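Local coordinates for Lmo0651 protein (PDB 6EP3), which probably binds DNA as a GntR-family transcription factor and controls expression of the Agr system of Listeria monocytogenes, mediating virulence, at residues B[130-141]-B[150-161]. Sequence-based numbering, arbitrary orientation.
Sequences FDAHHRFILCLI and VRIVKQIFFQMV. With EDO (1,2-ethanediol), chain L.
The rings of H134 and F157 form an offset stack at the middle of two antiparallel helices, 126-142 and 147-163. Their centroids lie 4.0 Å apart and the planes are within 5° of parallel. H134 CB adds a CH-pi contact over the same face of F157. H134 CG stands beside its backbone N (chi1 -67°), which lays the imidazole against the phenyl ring. The opposite face of the imidazole meets F130 O.

Apolar packing continues on both sides of the stack. I137 CG2 and L138 CG meet the F157 ring at its edge. L138 is a knob in the hole formed by V150, V153, K154 and F157; its CD1 lies 3.7 Å from K154 CG. I141 and V153 meet tip to tip, tightly, with I141 CD1 3.4 Å from V153 CG2. At the other end, V161 CG2 touches F130 CD2 at 3.6 Å and the edge of the H134 ring.

A bound ethanediol, probably from the crystallisation liquor, is hydrogen-bonded to two histidines of segment 130-141. H133 NE2 pairs with its O1 (2.9 Å) and H134 NE2 with its O2 (3.1 Å). Y80 OH also bonds it, and M160 CE of the other helix packs on its C2.

No hydrogen bond joins the two segments directly. Stacking and apolar packing therefore hold this helix pair of the FCD domain together, while the NE2 atoms of H133 and H134 bond a solvent molecule beside apolar F130, I137 and M160.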
loop_
_atom_site.group_PDB
_atom_site.type_symbol
_atom_site.label_atom_id
_atom_site.label_comp_id
_atom_site.label_asym_id
_atom_site.label_seq_id
_atom_site.Cartn_x
_atom_site.Cartn_y
_atom_site.Cartn_z
ATOM N N PHE B 130 -8.568 -2.558 -19.853
ATOM C CA PHE B 130 -7.547 -2.344 -18.829
ATOM C C PHE B 130 -8.114 -2.607 -17.437
ATOM O O PHE B 130 -7.511 -3.328 -16.628
ATOM C CB PHE B 130 -7.011 -0.914 -18.935
ATOM C CG PHE B 130 -5.588 -0.744 -18.460
ATOM C CD1 PHE B 130 -4.631 -1.718 -18.698
ATOM C CD2 PHE B 130 -5.206 0.411 -17.795
ATOM C CE1 PHE B 130 -3.321 -1.547 -18.266
ATOM C CE2 PHE B 130 -3.901 0.588 -17.359
ATOM C CZ PHE B 130 -2.957 -0.393 -17.596
ATOM N N ASP B 131 -9.291 -2.040 -17.151
ATOM C CA ASP B 131 -9.926 -2.253 -15.853
ATOM C C ASP B 131 -10.225 -3.730 -15.614
ATOM O O ASP B 131 -10.049 -4.232 -14.500
ATOM C CB ASP B 131 -11.213 -1.436 -15.761
ATOM C CG ASP B 131 -10.957 0.053 -15.690
ATOM O OD1 ASP B 131 -9.794 0.454 -15.465
ATOM O OD2 ASP B 131 -11.923 0.824 -15.879
ATOM N N ALA B 132 -10.665 -4.447 -16.653
ATOM C CA ALA B 132 -11.016 -5.856 -16.499
ATOM C C ALA B 132 -9.780 -6.720 -16.274
ATOM O O ALA B 132 -9.810 -7.666 -15.478
ATOM C CB ALA B 132 -11.795 -6.327 -17.733
ATOM N N HIS B 133 -8.692 -6.420 -16.984
ATOM C CA HIS B 133 -7.409 -7.062 -16.722
ATOM C C HIS B 133 -6.983 -6.849 -15.273
ATOM O O HIS B 133 -6.551 -7.791 -14.586
ATOM C CB HIS B 133 -6.377 -6.500 -17.705
ATOM C CG HIS B 133 -4.978 -6.976 -17.479
ATOM N ND1 HIS B 133 -4.649 -8.310 -17.370
ATOM C CD2 HIS B 133 -3.817 -6.290 -17.359
ATOM C CE1 HIS B 133 -3.347 -8.425 -17.186
ATOM N NE2 HIS B 133 -2.819 -7.214 -17.173
ATOM N N HIS B 134 -7.129 -5.614 -14.782
ATOM C CA HIS B 134 -6.789 -5.319 -13.392
ATOM C C HIS B 134 -7.682 -6.088 -12.425
ATOM O O HIS B 134 -7.212 -6.570 -11.391
ATOM C CB HIS B 134 -6.892 -3.816 -13.143
ATOM C CG HIS B 134 -5.861 -3.016 -13.873
ATOM N ND1 HIS B 134 -5.913 -1.641 -13.962
ATOM C CD2 HIS B 134 -4.748 -3.397 -14.543
ATOM C CE1 HIS B 134 -4.877 -1.210 -14.661
ATOM N NE2 HIS B 134 -4.154 -2.255 -15.024
ATOM N N ARG B 135 -8.972 -6.220 -12.746
ATOM C CA ARG B 135 -9.885 -6.938 -11.856
ATOM C C ARG B 135 -9.604 -8.438 -11.848
ATOM O O ARG B 135 -9.755 -9.091 -10.811
ATOM C CB ARG B 135 -11.338 -6.672 -12.253
ATOM C CG ARG B 135 -11.771 -5.214 -12.142
ATOM C CD ARG B 135 -12.908 -5.036 -11.153
ATOM N NE ARG B 135 -14.201 -5.401 -11.725
ATOM C CZ ARG B 135 -15.205 -5.924 -11.027
ATOM N NH1 ARG B 135 -15.068 -6.149 -9.727
ATOM N NH2 ARG B 135 -16.347 -6.227 -11.628
ATOM N N PHE B 136 -9.182 -8.996 -12.982
ATOM C CA PHE B 136 -8.718 -10.382 -13.008
ATOM C C PHE B 136 -7.509 -10.567 -12.088
ATOM O O PHE B 136 -7.440 -11.520 -11.291
ATOM C CB PHE B 136 -8.383 -10.781 -14.447
ATOM C CG PHE B 136 -7.841 -12.172 -14.585
ATOM C CD1 PHE B 136 -8.697 -13.251 -14.728
ATOM C CD2 PHE B 136 -6.475 -12.404 -14.577
ATOM C CE1 PHE B 136 -8.201 -14.535 -14.857
ATOM C CE2 PHE B 136 -5.971 -13.690 -14.699
ATOM C CZ PHE B 136 -6.834 -14.755 -14.839
ATOM N N ILE B 137 -6.539 -9.657 -12.187
ATOM C CA ILE B 137 -5.381 -9.730 -11.293
ATOM C C ILE B 137 -5.814 -9.587 -9.834
ATOM O O ILE B 137 -5.309 -10.287 -8.945
ATOM C CB ILE B 137 -4.335 -8.675 -11.691
ATOM C CG1 ILE B 137 -3.760 -9.005 -13.072
ATOM C CG2 ILE B 137 -3.231 -8.595 -10.650
ATOM C CD1 ILE B 137 -2.833 -7.939 -13.626
ATOM N N LEU B 138 -6.777 -8.702 -9.571
ATOM C CA LEU B 138 -7.246 -8.486 -8.204
ATOM C C LEU B 138 -7.938 -9.722 -7.655
ATOM O O LEU B 138 -7.839 -10.015 -6.463
ATOM C CB LEU B 138 -8.203 -7.295 -8.150
ATOM C CG LEU B 138 -7.625 -5.884 -8.267
ATOM C CD1 LEU B 138 -8.748 -4.858 -8.283
ATOM C CD2 LEU B 138 -6.649 -5.601 -7.144
ATOM N N CYS B 139 -8.664 -10.444 -8.506
ATOM C CA CYS B 139 -9.294 -11.690 -8.086
ATOM C C CYS B 139 -8.240 -12.731 -7.721
ATOM O O CYS B 139 -8.339 -13.423 -6.690
ATOM C CB CYS B 139 -10.213 -12.190 -9.205
ATOM S SG CYS B 139 -11.254 -13.551 -8.745
ATOM N N LEU B 140 -7.216 -12.855 -8.569
ATOM C CA LEU B 140 -6.085 -13.716 -8.231
ATOM C C LEU B 140 -5.513 -13.362 -6.861
ATOM O O LEU B 140 -5.251 -14.245 -6.036
ATOM C CB LEU B 140 -4.993 -13.590 -9.292
ATOM C CG LEU B 140 -5.233 -14.319 -10.608
ATOM C CD1 LEU B 140 -4.024 -14.148 -11.509
ATOM C CD2 LEU B 140 -5.507 -15.787 -10.345
ATOM N N ILE B 141 -5.345 -12.067 -6.596
ATOM C CA ILE B 141 -4.746 -11.643 -5.330
ATOM C C ILE B 141 -5.702 -11.887 -4.169
ATOM O O ILE B 141 -5.283 -12.277 -3.071
ATOM C CB ILE B 141 -4.315 -10.170 -5.411
ATOM C CG1 ILE B 141 -3.230 -10.016 -6.470
ATOM C CG2 ILE B 141 -3.820 -9.679 -4.054
ATOM C CD1 ILE B 141 -2.660 -8.640 -6.558
ATOM N N VAL B 150 -5.374 -6.455 -1.361
ATOM C CA VAL B 150 -6.270 -6.029 -2.437
ATOM C C VAL B 150 -6.295 -4.505 -2.550
ATOM O O VAL B 150 -6.198 -3.952 -3.652
ATOM C CB VAL B 150 -7.682 -6.607 -2.227
ATOM C CG1 VAL B 150 -8.660 -6.010 -3.239
ATOM C CG2 VAL B 150 -7.654 -8.126 -2.334
ATOM N N ARG B 151 -6.399 -3.804 -1.419
ATOM C CA ARG B 151 -6.445 -2.342 -1.450
ATOM C C ARG B 151 -5.128 -1.754 -1.947
ATOM O O ARG B 151 -5.118 -0.763 -2.691
ATOM C CB ARG B 151 -6.770 -1.786 -0.064
ATOM C CG ARG B 151 -8.147 -2.144 0.472
ATOM C CD ARG B 151 -8.377 -1.487 1.830
ATOM N NE ARG B 151 -8.152 -2.405 2.944
ATOM C CZ ARG B 151 -9.059 -3.245 3.429
ATOM N NH1 ARG B 151 -10.271 -3.292 2.900
ATOM N NH2 ARG B 151 -8.750 -4.038 4.447
ATOM N N ILE B 152 -4.004 -2.342 -1.532
ATOM C CA ILE B 152 -2.702 -1.875 -2.005
ATOM C C ILE B 152 -2.621 -1.982 -3.523
ATOM O O ILE B 152 -2.227 -1.035 -4.220
ATOM C CB ILE B 152 -1.574 -2.669 -1.322
ATOM C CG1 ILE B 152 -1.427 -2.249 0.141
ATOM C CG2 ILE B 152 -0.263 -2.517 -2.081
ATOM C CD1 ILE B 152 -0.676 -3.262 0.982
ATOM N N VAL B 153 -3.004 -3.141 -4.062
ATOM C CA VAL B 153 -2.907 -3.320 -5.505
ATOM C C VAL B 153 -3.928 -2.458 -6.234
ATOM O O VAL B 153 -3.680 -2.017 -7.360
ATOM C CB VAL B 153 -3.043 -4.808 -5.860
ATOM C CG1 VAL B 153 -2.899 -5.013 -7.356
ATOM C CG2 VAL B 153 -1.979 -5.595 -5.114
ATOM N N LYS B 154 -5.067 -2.161 -5.603
ATOM C CA LYS B 154 -6.008 -1.219 -6.205
ATOM C C LYS B 154 -5.389 0.167 -6.324
ATOM O O LYS B 154 -5.555 0.848 -7.344
ATOM C CB LYS B 154 -7.296 -1.156 -5.386
ATOM C CG LYS B 154 -8.292 -2.272 -5.675
ATOM C CD LYS B 154 -9.557 -2.097 -4.842
ATOM C CE LYS B 154 -10.620 -3.122 -5.213
ATOM N NZ LYS B 154 -11.843 -3.001 -4.366
ATOM N N GLN B 155 -4.672 0.598 -5.284
ATOM C CA GLN B 155 -3.991 1.890 -5.342
ATOM C C GLN B 155 -2.933 1.895 -6.443
ATOM O O GLN B 155 -2.777 2.884 -7.177
ATOM C CB GLN B 155 -3.352 2.203 -3.988
ATOM C CG GLN B 155 -4.232 3.033 -3.078
ATOM C CD GLN B 155 -4.503 4.418 -3.619
ATOM O OE1 GLN B 155 -5.600 4.952 -3.457
ATOM N NE2 GLN B 155 -3.506 5.011 -4.269
ATOM N N ILE B 156 -2.197 0.789 -6.568
ATOM C CA ILE B 156 -1.211 0.662 -7.642
ATOM C C ILE B 156 -1.882 0.772 -9.007
ATOM O O ILE B 156 -1.372 1.441 -9.918
ATOM C CB ILE B 156 -0.444 -0.663 -7.514
ATOM C CG1 ILE B 156 0.517 -0.623 -6.328
ATOM C CG2 ILE B 156 0.291 -0.973 -8.811
ATOM C CD1 ILE B 156 1.284 -1.909 -6.166
ATOM N N PHE B 157 -3.016 0.088 -9.183
ATOM C CA PHE B 157 -3.726 0.129 -10.456
ATOM C C PHE B 157 -4.210 1.539 -10.758
ATOM O O PHE B 157 -4.160 1.993 -11.907
ATOM C CB PHE B 157 -4.915 -0.837 -10.429
ATOM C CG PHE B 157 -4.539 -2.279 -10.611
ATOM C CD1 PHE B 157 -3.475 -2.635 -11.417
ATOM C CD2 PHE B 157 -5.267 -3.281 -9.991
ATOM C CE1 PHE B 157 -3.128 -3.964 -11.597
ATOM C CE2 PHE B 157 -4.930 -4.613 -10.167
ATOM C CZ PHE B 157 -3.859 -4.954 -10.972
ATOM N N PHE B 158 -4.687 2.242 -9.732
ATOM C CA PHE B 158 -5.091 3.632 -9.904
ATOM C C PHE B 158 -3.931 4.467 -10.422
ATOM O O PHE B 158 -4.072 5.231 -11.390
ATOM C CB PHE B 158 -5.605 4.193 -8.577
ATOM C CG PHE B 158 -5.995 5.640 -8.645
ATOM C CD1 PHE B 158 -5.082 6.635 -8.344
ATOM C CD2 PHE B 158 -7.282 6.003 -9.008
ATOM C CE1 PHE B 158 -5.443 7.966 -8.409
ATOM C CE2 PHE B 158 -7.651 7.333 -9.073
ATOM C CZ PHE B 158 -6.730 8.314 -8.775
ATOM N N GLN B 159 -2.774 4.333 -9.776
ATOM C CA GLN B 159 -1.614 5.116 -10.180
ATOM C C GLN B 159 -1.191 4.780 -11.606
ATOM O O GLN B 159 -0.862 5.676 -12.391
ATOM C CB GLN B 159 -0.463 4.888 -9.198
ATOM C CG GLN B 159 -0.692 5.510 -7.822
ATOM C CD GLN B 159 0.381 6.517 -7.445
ATOM O OE1 GLN B 159 1.092 7.035 -8.305
ATOM N NE2 GLN B 159 0.501 6.798 -6.151
ATOM N N MET B 160 -1.220 3.499 -11.972
ATOM C CA MET B 160 -0.857 3.121 -13.335
ATOM C C MET B 160 -1.822 3.725 -14.348
ATOM O O MET B 160 -1.400 4.392 -15.303
ATOM C CB MET B 160 -0.800 1.601 -13.475
ATOM C CG MET B 160 0.552 1.029 -13.116
ATOM S SD MET B 160 0.687 -0.722 -13.479
ATOM C CE MET B 160 -0.703 -1.318 -12.558
ATOM N N VAL B 161 -3.126 3.546 -14.118
ATOM C CA VAL B 161 -4.144 4.055 -15.030
ATOM C C VAL B 161 -3.989 5.557 -15.225
ATOM O O VAL B 161 -4.150 6.073 -16.340
ATOM C CB VAL B 161 -5.547 3.693 -14.503
ATOM C CG1 VAL B 161 -6.606 4.618 -15.088
ATOM C CG2 VAL B 161 -5.876 2.240 -14.811
HETATM C C1 EDO L . -0.643 -5.398 -15.426
HETATM O O1 EDO L . -0.443 -5.632 -16.824
HETATM C C2 EDO L . -0.387 -3.925 -15.133
HETATM O O2 EDO L . -1.273 -3.130 -15.930
#